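Local structure of formyltransferase (Francisella tularensis subsp. tularensis, 4NV1) at residues Thr41-Glu46 / Ser50-Ile55; Ser87-Asn92 / Leu170-Thr175; Val139-Phe144 / Tyr211-Thr216; Ser223-Glu228 / Val233-Glu238. The protein belongs to the formyltransferase family, pairs as a dimer through its C-terminal region and holds dTDP-4-amino-4,6-dideoxyglucose in a pocket. All blocks are in the same frame, centred on the assembly; numbering follows the deposited sequence.

Contact 1: residues Thr41-Glu46 / Ser50-Ile55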
loop_
_atom_site.group_PDB
_atom_site.type_symbol
_atom_site.label_atom_id
_atom_site.label_comp_id
_atom_site.label_asym_id
_atom_site.label_seq_id
_atom_site.Cartn_x
_atom_site.Cartn_y
_atom_site.Cartn_z
ATOM N N THR A 41 -12.830 -24.672 -12.392
ATOM C CA THR A 41 -11.661 -24.146 -13.094
ATOM C C THR A 41 -10.429 -24.131 -12.198
ATOM O O THR A 41 -9.358 -24.574 -12.624
ATOM C CB THR A 41 -11.902 -22.709 -13.626
ATOM O OG1 THR A 41 -13.250 -22.580 -14.111
ATOM C CG2 THR A 41 -10.868 -22.348 -14.719
ATOM N N SER A 42 -10.562 -23.624 -10.972
ATOM C CA SER A 42 -9.403 -23.545 -10.082
ATOM C C SER A 42 -8.786 -24.907 -10.089
ATOM O O SER A 42 -7.553 -25.043 -10.208
ATOM C CB SER A 42 -9.801 -23.199 -8.655
ATOM O OG SER A 42 -11.042 -23.820 -8.376
ATOM N N PHE A 43 -9.682 -25.894 -9.987
ATOM C CA PHE A 43 -9.304 -27.317 -9.931
ATOM C C PHE A 43 -9.461 -28.112 -11.235
ATOM O O PHE A 43 -9.793 -29.305 -11.203
ATOM C CB PHE A 43 -10.055 -28.044 -8.796
ATOM C CG PHE A 43 -9.517 -27.770 -7.415
ATOM C CD1 PHE A 43 -8.151 -27.728 -7.173
ATOM C CD2 PHE A 43 -10.386 -27.583 -6.350
ATOM C CE1 PHE A 43 -7.662 -27.494 -5.906
ATOM C CE2 PHE A 43 -9.898 -27.367 -5.076
ATOM C CZ PHE A 43 -8.541 -27.309 -4.862
ATOM N N ALA A 44 -9.174 -27.466 -12.366
ATOM C CA ALA A 44 -9.246 -28.101 -13.682
ATOM C C ALA A 44 -8.204 -29.229 -13.910
ATOM O O ALA A 44 -8.614 -30.319 -14.287
ATOM C CB ALA A 44 -9.230 -27.031 -14.776
ATOM N N LYS A 45 -6.907 -29.070 -13.637
ATOM C CA LYS A 45 -5.955 -30.202 -13.812
ATOM C C LYS A 45 -6.217 -31.434 -12.913
ATOM O O LYS A 45 -6.032 -32.599 -13.322
ATOM C CB LYS A 45 -4.494 -29.767 -13.612
ATOM C CG LYS A 45 -3.655 -29.771 -14.880
ATOM C CD LYS A 45 -3.376 -31.172 -15.414
ATOM C CE LYS A 45 -2.617 -31.128 -16.733
ATOM N NZ LYS A 45 -1.514 -32.132 -16.742
ATOM N N GLU A 46 -6.641 -31.151 -11.680
ATOM C CA GLU A 46 -6.829 -32.184 -10.663
ATOM C C GLU A 46 -8.152 -32.933 -10.890
ATOM O O GLU A 46 -8.138 -34.143 -10.747
ATOM C CB GLU A 46 -6.734 -31.617 -9.235
ATOM C CG GLU A 46 -5.503 -30.769 -8.944
ATOM C CD GLU A 46 -5.666 -29.313 -9.333
ATOM O OE1 GLU A 46 -4.737 -28.519 -9.080
ATOM O OE2 GLU A 46 -6.719 -28.949 -9.904
ATOM N N SER A 50 -8.999 -36.500 -11.973
ATOM C CA SER A 50 -9.761 -37.011 -10.825
ATOM C C SER A 50 -8.883 -37.249 -9.551
ATOM O O SER A 50 -8.781 -38.337 -9.024
ATOM C CB SER A 50 -10.614 -38.220 -11.254
ATOM O OG SER A 50 -9.964 -39.056 -12.201
ATOM N N GLU A 51 -8.176 -36.225 -9.095
ATOM C CA GLU A 51 -7.652 -36.186 -7.741
ATOM C C GLU A 51 -8.761 -35.607 -6.883
ATOM O O GLU A 51 -8.633 -35.612 -5.663
ATOM C CB GLU A 51 -6.430 -35.271 -7.634
ATOM C CG GLU A 51 -5.252 -35.579 -8.550
ATOM C CD GLU A 51 -4.352 -36.723 -8.096
ATOM O OE1 GLU A 51 -3.567 -37.157 -8.964
ATOM O OE2 GLU A 51 -4.399 -37.204 -6.930
ATOM N N ILE A 52 -9.780 -35.027 -7.527
ATOM C CA ILE A 52 -10.940 -34.466 -6.845
ATOM C C ILE A 52 -12.211 -34.444 -7.718
ATOM O O ILE A 52 -12.151 -34.624 -8.920
ATOM C CB ILE A 52 -10.598 -33.075 -6.295
ATOM C CG1 ILE A 52 -11.456 -32.720 -5.071
ATOM C CG2 ILE A 52 -10.778 -31.997 -7.352
ATOM C CD1 ILE A 52 -10.953 -31.512 -4.297
ATOM N N LYS A 53 -13.378 -34.264 -7.109
ATOM C CA LYS A 53 -14.623 -34.319 -7.832
ATOM C C LYS A 53 -15.646 -33.375 -7.234
ATOM O O LYS A 53 -15.925 -33.494 -6.046
ATOM C CB LYS A 53 -15.162 -35.761 -7.708
ATOM C CG LYS A 53 -15.498 -36.404 -9.042
ATOM C CD LYS A 53 -15.401 -37.919 -9.021
ATOM C CE LYS A 53 -16.556 -38.541 -8.245
ATOM N NZ LYS A 53 -16.810 -39.929 -8.729
ATOM N N PRO A 54 -16.240 -32.470 -8.036
ATOM C CA PRO A 54 -17.341 -31.611 -7.623
ATOM C C PRO A 54 -18.478 -32.354 -6.974
ATOM O O PRO A 54 -18.637 -33.538 -7.245
ATOM C CB PRO A 54 -17.879 -31.050 -8.942
ATOM C CG PRO A 54 -16.916 -31.452 -9.991
ATOM C CD PRO A 54 -15.723 -32.082 -9.362
ATOM N N ILE A 55 -19.284 -31.644 -6.185
ATOM C CA ILE A 55 -20.458 -32.208 -5.557
ATOM C C ILE A 55 -21.296 -31.062 -5.058
ATOM O O ILE A 55 -20.785 -30.038 -4.590
ATOM C CB ILE A 55 -20.096 -33.122 -4.356
ATOM C CG1 ILE A 55 -21.306 -33.803 -3.760
ATOM C CG2 ILE A 55 -19.512 -32.368 -3.166
ATOM C CD1 ILE A 55 -20.912 -35.074 -3.031
#
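Glu46 and Glu51 both swing CG to the side of the backbone N, opposite the carbonyl carbon (chi1 -51° and -57°), and both chains bend at chi2, which steers their carboxylates to separate partners. Glu46 sends OE1 to a salt bridge with Arg13, passing in plane at the edge of the Phe43 ring, whereas Glu51 OE2 pairs with Lys20. The backbone turn brings the two CA atoms to 5.0 Å and sets Glu46 CB 4.0 Å from Glu51 CB. A glutamate suits each place because its aliphatic part can pack while its charge reaches a basic partner. Between the two backbones, Glu51 N donates to Glu46 O at 2.7 Å, nearly straight at 165°. Ser50, at positive phi, lets the chain double back to make that bond. Next in the chain, Ile52, whose CG2 lies 4.3 Å from Phe43 CB, turns inward against Leu16 of helix 13-24; the branched aliphatic and the aromatic ring are both buried, and Phe43 also sits at the N-cap of helix 44-48. The bond belongs to a Schellman motif, and the turn completes a beta-alpha-beta unit with strand 29-35, in which the short, weakly bonded strand 53-54 is the outermost of the main sheet.

Contact 2: residues Ser87-Asn92 / Leu170-Thr175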
loop_
_atom_site.group_PDB
_atom_site.type_symbol
_atom_site.label_atom_id
_atom_site.label_comp_id
_atom_site.label_asym_id
_atom_site.label_seq_id
_atom_site.Cartn_x
_atom_site.Cartn_y
_atom_site.Cartn_z
ATOM N N SER A 87 -25.036 -38.287 11.267
ATOM C CA SER A 87 -24.899 -39.730 11.048
ATOM C C SER A 87 -23.470 -40.258 10.798
ATOM O O SER A 87 -23.203 -41.443 10.942
ATOM C CB SER A 87 -25.783 -40.123 9.845
ATOM O OG SER A 87 -26.974 -39.339 9.839
ATOM N N VAL A 88 -22.551 -39.390 10.403
ATOM C CA VAL A 88 -21.175 -39.754 10.153
ATOM C C VAL A 88 -20.409 -38.729 10.969
ATOM O O VAL A 88 -20.770 -37.548 11.002
ATOM C CB VAL A 88 -20.844 -39.493 8.652
ATOM C CG1 VAL A 88 -19.412 -39.835 8.355
ATOM C CG2 VAL A 88 -21.777 -40.271 7.733
ATOM N N LEU A 89 -19.308 -39.134 11.567
ATOM C CA LEU A 89 -18.394 -38.165 12.134
ATOM C C LEU A 89 -17.755 -37.247 11.093
ATOM O O LEU A 89 -16.978 -37.676 10.237
ATOM C CB LEU A 89 -17.314 -38.949 12.886
ATOM C CG LEU A 89 -16.185 -38.213 13.570
ATOM C CD1 LEU A 89 -16.796 -37.176 14.486
ATOM C CD2 LEU A 89 -15.346 -39.230 14.340
ATOM N N CYS A 90 -18.043 -35.966 11.217
ATOM C CA CYS A 90 -17.582 -34.924 10.291
ATOM C C CYS A 90 -16.808 -33.909 11.158
ATOM O O CYS A 90 -17.237 -33.486 12.230
ATOM C CB CYS A 90 -18.791 -34.247 9.643
ATOM S SG CYS A 90 -19.707 -35.452 8.658
ATOM N N ILE A 91 -15.612 -33.613 10.708
ATOM C CA ILE A 91 -14.715 -32.732 11.424
ATOM C C ILE A 91 -14.291 -31.596 10.497
ATOM O O ILE A 91 -14.000 -31.787 9.320
ATOM C CB ILE A 91 -13.568 -33.556 11.983
ATOM C CG1 ILE A 91 -14.167 -34.509 13.075
ATOM C CG2 ILE A 91 -12.386 -32.691 12.365
ATOM C CD1 ILE A 91 -13.174 -35.555 13.508
ATOM N N ASN A 92 -14.417 -30.408 11.052
ATOM C CA ASN A 92 -14.051 -29.187 10.361
ATOM C C ASN A 92 -12.700 -28.674 10.814
ATOM O O ASN A 92 -12.394 -28.637 12.000
ATOM C CB ASN A 92 -15.109 -28.155 10.682
ATOM C CG ASN A 92 -15.015 -26.900 9.812
ATOM O OD1 ASN A 92 -15.595 -25.923 10.171
ATOM N ND2 ASN A 92 -14.391 -26.957 8.651
ATOM N N LEU A 170 -8.152 -41.021 13.400
ATOM C CA LEU A 170 -8.342 -42.256 12.633
ATOM C C LEU A 170 -8.482 -43.438 13.615
ATOM O O LEU A 170 -9.105 -44.470 13.317
ATOM C CB LEU A 170 -7.151 -42.497 11.717
ATOM C CG LEU A 170 -6.897 -41.443 10.650
ATOM C CD1 LEU A 170 -5.633 -41.698 9.850
ATOM C CD2 LEU A 170 -8.077 -41.419 9.701
ATOM N N ASN A 171 -7.890 -43.271 14.798
ATOM C CA ASN A 171 -8.015 -44.277 15.833
ATOM C C ASN A 171 -9.255 -44.150 16.607
ATOM O O ASN A 171 -9.484 -44.972 17.460
ATOM C CB ASN A 171 -6.787 -44.333 16.726
ATOM C CG ASN A 171 -5.614 -44.876 15.935
ATOM O OD1 ASN A 171 -5.804 -45.726 15.037
ATOM N ND2 ASN A 171 -4.425 -44.348 16.185
ATOM N N ASN A 172 -10.103 -43.214 16.209
ATOM C CA ASN A 172 -11.319 -42.939 16.909
ATOM C C ASN A 172 -11.232 -42.810 18.464
ATOM O O ASN A 172 -12.190 -43.156 19.155
ATOM C CB ASN A 172 -12.335 -44.000 16.577
ATOM C CG ASN A 172 -13.727 -43.492 16.822
ATOM O OD1 ASN A 172 -14.001 -42.316 16.654
ATOM N ND2 ASN A 172 -14.603 -44.357 17.276
ATOM N N LYS A 173 -10.100 -42.318 18.948
ATOM C CA LYS A 173 -9.895 -41.858 20.328
ATOM C C LYS A 173 -9.176 -40.478 20.357
ATOM O O LYS A 173 -7.968 -40.359 20.232
ATOM C CB LYS A 173 -9.095 -42.929 21.040
ATOM C CG LYS A 173 -8.251 -42.589 22.251
ATOM C CD LYS A 173 -7.686 -43.894 22.840
ATOM C CE LYS A 173 -7.776 -43.972 24.357
ATOM N NZ LYS A 173 -9.211 -44.081 24.769
ATOM N N PHE A 174 -9.956 -39.415 20.502
ATOM C CA PHE A 174 -9.460 -38.032 20.298
ATOM C C PHE A 174 -10.172 -37.071 21.239
ATOM O O PHE A 174 -11.231 -37.353 21.725
ATOM C CB PHE A 174 -9.674 -37.612 18.840
ATOM C CG PHE A 174 -11.092 -37.630 18.372
ATOM C CD1 PHE A 174 -11.605 -38.721 17.731
ATOM C CD2 PHE A 174 -11.863 -36.512 18.443
ATOM C CE1 PHE A 174 -12.917 -38.774 17.330
ATOM C CE2 PHE A 174 -13.167 -36.525 18.001
ATOM C CZ PHE A 174 -13.696 -37.658 17.427
ATOM N N THR A 175 -9.585 -35.917 21.456
ATOM C CA THR A 175 -10.073 -34.970 22.391
ATOM C C THR A 175 -11.376 -34.442 21.891
ATOM O O THR A 175 -11.522 -34.180 20.703
ATOM C CB THR A 175 -8.978 -33.900 22.474
ATOM O OG1 THR A 175 -7.848 -34.541 23.073
ATOM C CG2 THR A 175 -9.415 -32.631 23.188
#
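Leu89 and Phe174 meet where strand 89-94 of the central mixed sheet is covered by the chain leaving helix 147-170. The touch is purely apolar: one methyl of Leu89, CD2, comes within 3.8 Å of Phe174 CZ and lies 3.9 Å from Phe174 CE1, so it rests obliquely at the far end of the ring. The two side chains approach from opposite directions. Leu89 reaches out because its CG stands anti to the backbone N (chi1 179°); the phenylalanine answers with CG set between its own backbone N and carbonyl carbon (chi1 60°), which carries the ring in toward the strand. Two residues on, on the same side of the strand, Ile91 adds a looser touch, its CD1 4.5 Å from Phe174 CZ.

This strand belongs to the alpha/beta sheet, bonded through its backbone to strand 70-74 on one side and to strand 117-123 on the other, and alternation along it turns Leu89 and Ile91 to the helix-covered face. Aliphatic side chains suit that face, where Leu89 also packs on Leu70 and Val123, and Ile91 on Phe72, Ile121 and Ile169. Helix 147-170 ends in a Schellman motif at Asn172, a residue with positive phi, a conformation that asparagine tolerates better than most. The reversal there brings Phe174 back over the sheet, against Ile169 and Val123. Asn172 itself stays at the margin, exposed to solvent, and its OD1 comes only to 4.1 Å from Leu89 CD2, a contact of packing alone.

Contact 3: residues Val139-Phe144 / Tyr211-Thr216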
loop_
_atom_site.group_PDB
_atom_site.type_symbol
_atom_site.label_atom_id
_atom_site.label_comp_id
_atom_site.label_asym_id
_atom_site.label_seq_id
_atom_site.Cartn_x
_atom_site.Cartn_y
_atom_site.Cartn_z
ATOM N N VAL A 139 -3.148 -17.605 17.316
ATOM C CA VAL A 139 -2.076 -17.049 16.499
ATOM C C VAL A 139 -1.950 -15.561 16.803
ATOM O O VAL A 139 -2.971 -14.874 17.019
ATOM C CB VAL A 139 -2.465 -17.270 15.008
ATOM C CG1 VAL A 139 -1.734 -16.365 14.071
ATOM C CG2 VAL A 139 -2.293 -18.749 14.622
ATOM N N GLU A 140 -0.722 -15.051 16.839
ATOM C CA GLU A 140 -0.423 -13.637 17.158
ATOM C C GLU A 140 -0.747 -12.751 15.950
ATOM O O GLU A 140 -0.473 -13.122 14.789
ATOM C CB GLU A 140 1.089 -13.432 17.361
ATOM C CG GLU A 140 1.658 -13.952 18.671
ATOM C CD GLU A 140 3.021 -13.348 19.003
ATOM O OE1 GLU A 140 3.926 -13.394 18.128
ATOM O OE2 GLU A 140 3.187 -12.843 20.146
ATOM N N VAL A 141 -1.317 -11.593 16.201
ATOM C CA VAL A 141 -1.432 -10.588 15.154
ATOM C C VAL A 141 -0.375 -9.532 15.442
ATOM O O VAL A 141 -0.496 -8.767 16.414
ATOM C CB VAL A 141 -2.796 -9.934 15.168
ATOM C CG1 VAL A 141 -2.870 -8.882 14.064
ATOM C CG2 VAL A 141 -3.880 -10.958 14.999
ATOM N N ASN A 142 0.660 -9.486 14.614
ATOM C CA ASN A 142 1.622 -8.382 14.741
ATOM C C ASN A 142 1.256 -7.056 14.061
ATOM O O ASN A 142 0.431 -7.014 13.120
ATOM C CB ASN A 142 2.962 -8.909 14.246
ATOM C CG ASN A 142 3.451 -10.084 15.077
ATOM O OD1 ASN A 142 3.401 -10.041 16.294
ATOM N ND2 ASN A 142 3.902 -11.137 14.422
ATOM N N SER A 143 1.912 -5.960 14.477
ATOM C CA SER A 143 1.550 -4.607 14.005
ATOM C C SER A 143 1.652 -4.450 12.490
ATOM O O SER A 143 0.898 -3.682 11.906
ATOM C CB SER A 143 2.450 -3.545 14.615
ATOM O OG SER A 143 3.792 -3.845 14.286
ATOM N N PHE A 144 2.562 -5.209 11.896
ATOM C CA PHE A 144 2.962 -5.030 10.537
ATOM C C PHE A 144 2.265 -5.994 9.558
ATOM O O PHE A 144 2.606 -6.027 8.392
ATOM C CB PHE A 144 4.458 -5.174 10.471
ATOM C CG PHE A 144 4.992 -6.437 11.077
ATOM C CD1 PHE A 144 5.480 -6.459 12.385
ATOM C CD2 PHE A 144 5.170 -7.577 10.295
ATOM C CE1 PHE A 144 6.032 -7.596 12.926
ATOM C CE2 PHE A 144 5.734 -8.728 10.836
ATOM C CZ PHE A 144 6.149 -8.745 12.160
ATOM N N TYR A 211 -7.947 -0.848 10.653
ATOM C CA TYR A 211 -8.981 -1.108 9.662
ATOM C C TYR A 211 -8.396 -1.366 8.229
ATOM O O TYR A 211 -8.828 -2.276 7.496
ATOM C CB TYR A 211 -9.981 0.046 9.628
ATOM C CG TYR A 211 -10.925 -0.029 8.453
ATOM C CD1 TYR A 211 -12.100 -0.740 8.522
ATOM C CD2 TYR A 211 -10.606 0.577 7.250
ATOM C CE1 TYR A 211 -12.953 -0.836 7.436
ATOM C CE2 TYR A 211 -11.449 0.498 6.169
ATOM C CZ TYR A 211 -12.611 -0.233 6.237
ATOM O OH TYR A 211 -13.447 -0.336 5.131
ATOM N N LEU A 212 -7.483 -0.510 7.792
ATOM C CA LEU A 212 -6.914 -0.610 6.437
ATOM C C LEU A 212 -6.142 -1.932 6.232
ATOM O O LEU A 212 -6.305 -2.646 5.217
ATOM C CB LEU A 212 -6.036 0.623 6.150
ATOM C CG LEU A 212 -6.927 1.840 5.922
ATOM C CD1 LEU A 212 -6.161 3.147 5.919
ATOM C CD2 LEU A 212 -7.782 1.663 4.677
ATOM N N ARG A 213 -5.335 -2.300 7.223
ATOM C CA ARG A 213 -4.670 -3.571 7.150
ATOM C C ARG A 213 -5.572 -4.803 7.233
ATOM O O ARG A 213 -5.316 -5.819 6.531
ATOM C CB ARG A 213 -3.436 -3.647 8.049
ATOM C CG ARG A 213 -3.735 -3.893 9.533
ATOM C CD ARG A 213 -2.567 -3.469 10.375
ATOM N NE ARG A 213 -2.774 -3.515 11.821
ATOM C CZ ARG A 213 -2.307 -4.480 12.609
ATOM N NH1 ARG A 213 -1.732 -5.535 12.102
ATOM N NH2 ARG A 213 -2.469 -4.424 13.936
ATOM N N ALA A 214 -6.660 -4.709 7.990
ATOM C CA ALA A 214 -7.598 -5.835 8.081
ATOM C C ALA A 214 -8.283 -6.060 6.723
ATOM O O ALA A 214 -8.672 -7.158 6.381
ATOM C CB ALA A 214 -8.685 -5.580 9.116
ATOM N N MET A 215 -8.445 -4.991 5.942
ATOM C CA MET A 215 -9.063 -5.058 4.625
ATOM C C MET A 215 -8.136 -5.264 3.428
ATOM O O MET A 215 -8.625 -5.298 2.288
ATOM C CB MET A 215 -9.882 -3.781 4.387
ATOM C CG MET A 215 -11.025 -3.514 5.345
ATOM S SD MET A 215 -12.349 -4.724 5.387
ATOM C CE MET A 215 -13.330 -4.251 3.998
ATOM N N THR A 216 -6.856 -5.485 3.706
ATOM C CA THR A 216 -5.823 -5.701 2.733
ATOM C C THR A 216 -5.384 -7.158 2.647
ATOM O O THR A 216 -4.838 -7.756 3.597
ATOM C CB THR A 216 -4.602 -4.757 2.939
ATOM O OG1 THR A 216 -5.033 -3.378 2.994
ATOM C CG2 THR A 216 -3.618 -4.948 1.813
HETATM O O HOH W 1 -1.368 -6.176 16.035
#
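Val141 starts the contact with two different atoms: its CG1 packs obliquely 4.0 Å from Arg213 NH1, and its carbonyl O accepts from a water at 2.8 Å. That water lies in plane at the guanidinium edge and in turn accepts from Arg213 NH2 at 2.9 Å. Next, Asn142 offers its carbonyl O to Arg213 NH1 at 2.8 Å, a bond bent to 135° at the hydrogen, the oxygen standing somewhat out of the guanidinium plane. Ser143 places its carbonyl O over one guanidinium face, 3.2 Å from Arg213 NH1 but too poorly angled to bond; such an oxygen should still be drawn to the cation. Its hydroxyl bonds Asp227 of the second subunit, and Ser143 and Phe144 both pack on Val233 of that subunit. Arginine suits the opposite side because its chain, extended from CG to NE, spans the gap from helix 205-214 and still has several N-H groups to spend: NE forms a salt bridge with Asp210, and NH1 also bonds Glu145 O. The result is an arginine gathering main-chain carbonyls of a loop, here tying the approach to helix 147-170 to the dimerization region beside the subunit interface.

Contact 4: residues Ser223-Glu228 / Val233-Glu238. With PO4 (phosphate ion), chain J.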
loop_
_atom_site.group_PDB
_atom_site.type_symbol
_atom_site.label_atom_id
_atom_site.label_comp_id
_atom_site.label_asym_id
_atom_site.label_seq_id
_atom_site.Cartn_x
_atom_site.Cartn_y
_atom_site.Cartn_z
ATOM N N SER A 223 -11.821 -2.622 0.643
ATOM C CA SER A 223 -12.329 -1.354 1.130
ATOM C C SER A 223 -12.349 -0.303 0.043
ATOM O O SER A 223 -11.480 -0.298 -0.815
ATOM C CB SER A 223 -11.556 -0.843 2.348
ATOM O OG SER A 223 -10.204 -0.938 2.005
ATOM N N TYR A 224 -13.308 0.615 0.133
ATOM C CA TYR A 224 -13.403 1.658 -0.883
ATOM C C TYR A 224 -14.026 2.909 -0.335
ATOM O O TYR A 224 -14.596 2.896 0.760
ATOM C CB TYR A 224 -14.118 1.135 -2.147
ATOM C CG TYR A 224 -15.578 0.868 -1.939
ATOM C CD1 TYR A 224 -16.019 -0.392 -1.559
ATOM C CD2 TYR A 224 -16.510 1.883 -2.042
ATOM C CE1 TYR A 224 -17.360 -0.637 -1.303
ATOM C CE2 TYR A 224 -17.848 1.650 -1.792
ATOM C CZ TYR A 224 -18.264 0.380 -1.434
ATOM O OH TYR A 224 -19.586 0.136 -1.240
ATOM N N PHE A 225 -13.764 4.027 -1.021
ATOM C CA PHE A 225 -14.597 5.212 -0.824
ATOM C C PHE A 225 -15.205 5.700 -2.136
ATOM O O PHE A 225 -14.714 5.416 -3.234
ATOM C CB PHE A 225 -13.891 6.369 -0.089
ATOM C CG PHE A 225 -12.663 6.921 -0.777
ATOM C CD1 PHE A 225 -11.392 6.530 -0.372
ATOM C CD2 PHE A 225 -12.777 7.857 -1.777
ATOM C CE1 PHE A 225 -10.257 6.997 -0.983
ATOM C CE2 PHE A 225 -11.645 8.382 -2.365
ATOM C CZ PHE A 225 -10.378 7.948 -1.990
ATOM N N ILE A 226 -16.281 6.462 -1.980
ATOM C CA ILE A 226 -16.901 7.140 -3.118
ATOM C C ILE A 226 -16.593 8.631 -2.936
ATOM O O ILE A 226 -16.932 9.194 -1.897
ATOM C CB ILE A 226 -18.416 6.880 -3.177
ATOM C CG1 ILE A 226 -18.737 5.383 -3.142
ATOM C CG2 ILE A 226 -19.020 7.571 -4.397
ATOM C CD1 ILE A 226 -18.327 4.644 -4.398
ATOM N N ASP A 227 -15.857 9.239 -3.859
ATOM C CA ASP A 227 -15.468 10.647 -3.671
ATOM C C ASP A 227 -16.528 11.595 -4.220
ATOM O O ASP A 227 -17.589 11.146 -4.658
ATOM C CB ASP A 227 -14.084 10.968 -4.229
ATOM C CG ASP A 227 -14.012 11.034 -5.768
ATOM O OD1 ASP A 227 -14.983 10.967 -6.560
ATOM O OD2 ASP A 227 -12.863 11.163 -6.206
ATOM N N GLU A 228 -16.243 12.889 -4.097
ATOM C CA GLU A 228 -17.055 14.007 -4.587
ATOM C C GLU A 228 -17.762 13.821 -5.890
ATOM O O GLU A 228 -18.916 14.173 -6.048
ATOM C CB GLU A 228 -16.103 15.157 -4.934
ATOM C CG GLU A 228 -16.170 16.344 -4.008
ATOM C CD GLU A 228 -15.060 17.345 -4.277
ATOM O OE1 GLU A 228 -14.336 17.238 -5.294
ATOM O OE2 GLU A 228 -14.899 18.245 -3.436
ATOM N N VAL A 233 -13.014 4.545 -5.296
ATOM C CA VAL A 233 -11.569 4.294 -5.128
ATOM C C VAL A 233 -11.318 3.174 -4.114
ATOM O O VAL A 233 -11.717 3.326 -2.957
ATOM C CB VAL A 233 -10.890 5.573 -4.586
ATOM C CG1 VAL A 233 -9.380 5.452 -4.691
ATOM C CG2 VAL A 233 -11.374 6.796 -5.357
ATOM N N PHE A 234 -10.682 2.080 -4.524
ATOM C CA PHE A 234 -10.308 1.044 -3.560
ATOM C C PHE A 234 -8.974 1.391 -2.896
ATOM O O PHE A 234 -8.092 2.003 -3.498
ATOM C CB PHE A 234 -10.173 -0.337 -4.176
ATOM C CG PHE A 234 -11.471 -0.940 -4.608
ATOM C CD1 PHE A 234 -12.290 -1.577 -3.692
ATOM C CD2 PHE A 234 -11.843 -0.934 -5.947
ATOM C CE1 PHE A 234 -13.483 -2.163 -4.083
ATOM C CE2 PHE A 234 -13.034 -1.513 -6.350
ATOM C CZ PHE A 234 -13.852 -2.137 -5.417
ATOM N N VAL A 235 -8.847 0.995 -1.639
ATOM C CA VAL A 235 -7.693 1.360 -0.879
ATOM C C VAL A 235 -7.121 0.088 -0.320
ATOM O O VAL A 235 -7.894 -0.760 0.051
ATOM C CB VAL A 235 -8.101 2.349 0.214
ATOM C CG1 VAL A 235 -8.863 3.503 -0.388
ATOM C CG2 VAL A 235 -9.009 1.725 1.265
ATOM N N ALA A 236 -5.803 -0.016 -0.206
ATOM C CA ALA A 236 -5.077 -1.134 0.389
ATOM C C ALA A 236 -3.921 -0.545 1.137
ATOM O O ALA A 236 -3.382 0.478 0.699
ATOM C CB ALA A 236 -4.492 -2.098 -0.645
ATOM N N LEU A 237 -3.456 -1.199 2.189
ATOM C CA LEU A 237 -2.325 -0.621 2.898
ATOM C C LEU A 237 -1.090 -1.473 2.826
ATOM O O LEU A 237 -1.210 -2.688 2.789
ATOM C CB LEU A 237 -2.746 -0.456 4.340
ATOM C CG LEU A 237 -1.780 0.314 5.242
ATOM C CD1 LEU A 237 -1.864 1.795 4.924
ATOM C CD2 LEU A 237 -2.195 0.087 6.681
ATOM N N GLU A 238 0.092 -0.889 2.754
ATOM C CA GLU A 238 1.303 -1.654 2.766
ATOM C C GLU A 238 2.066 -1.309 4.018
ATOM O O GLU A 238 2.183 -0.120 4.383
ATOM C CB GLU A 238 2.246 -1.265 1.631
ATOM C CG GLU A 238 1.727 -1.332 0.213
ATOM C CD GLU A 238 2.718 -0.638 -0.738
ATOM O OE1 GLU A 238 3.941 -0.855 -0.547
ATOM O OE2 GLU A 238 2.306 0.154 -1.618
HETATM P P PO4 J . -14.111 14.098 -1.044
HETATM O O1 PO4 J . -13.484 13.652 0.286
HETATM O O2 PO4 J . -14.218 15.614 -1.070
HETATM O O3 PO4 J . -15.506 13.542 -1.195
HETATM O O4 PO4 J . -13.370 13.638 -2.284
#
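Val233 N donates to Phe225 O over 2.8 Å, almost straight at 171°, and Phe225 N returns a bond to Val233 O at 2.9 Å, so the two residues form an antiparallel hydrogen-bonded pair. On their side of the sheet Phe225 CG sits between its backbone N and carbonyl carbon (chi1 61°), which lays the ring alongside Val233. Val233 CB stands over one face of that ring, 3.8 Å from its centroid, a CH-pi contact, and Val235 CG1 reaches Phe225 CE1 at 3.8 Å. Beta-branched valines suit an extended strand and fill this buried side. One residue back along the first strand, Tyr224 faces Phe234 as a non-hydrogen-bonded pair on the other side. Flat rings can pair edge to face across neighbouring strands, and here the tyrosine edge turns toward the phenylalanine face, offset, with centroids 5.8 Å apart and planes at 74°; Tyr224 also takes a cation-pi contact from Lys232. These strands make the beta hairpin of the C-terminal dimerization region. Residues 233-238 also pair antiparallel with a strand of the second subunit, which carries the sheet across the interface. Past the hairpin pairs, Asp227 OD1 accepts from Asn231 N. A phosphate ion, probably from the crystallisation liquor, takes a weak bond from Glu228 N and another from Arg206 of the second subunit.

Overall arrangement
Contacts 1 and 2 both reach the large mixed sheet, their centres about 26 Å apart, whereas contacts 3 and 4 belong to the dimer end of the chain, where both touch the second subunit. Those two meet directly: Thr216 OG1 lies 2.8 Å from Leu237 N, probably hydrogen-bonded, and Leu212 CD2 packs 3.6 Å from Val235 CG2. The centres of contacts 2 and 4 are about 45 Å apart. The side chains of Phe43, Arg213 and Phe234 lie about 9, 11 and 9 Å from a bound dTDP-4-amino-4,6-dideoxyglucose, so none of the three touches it. The pocket residues His217, Tyr220 and Asn222 lie in the chain between residues 211-216 and 223-228.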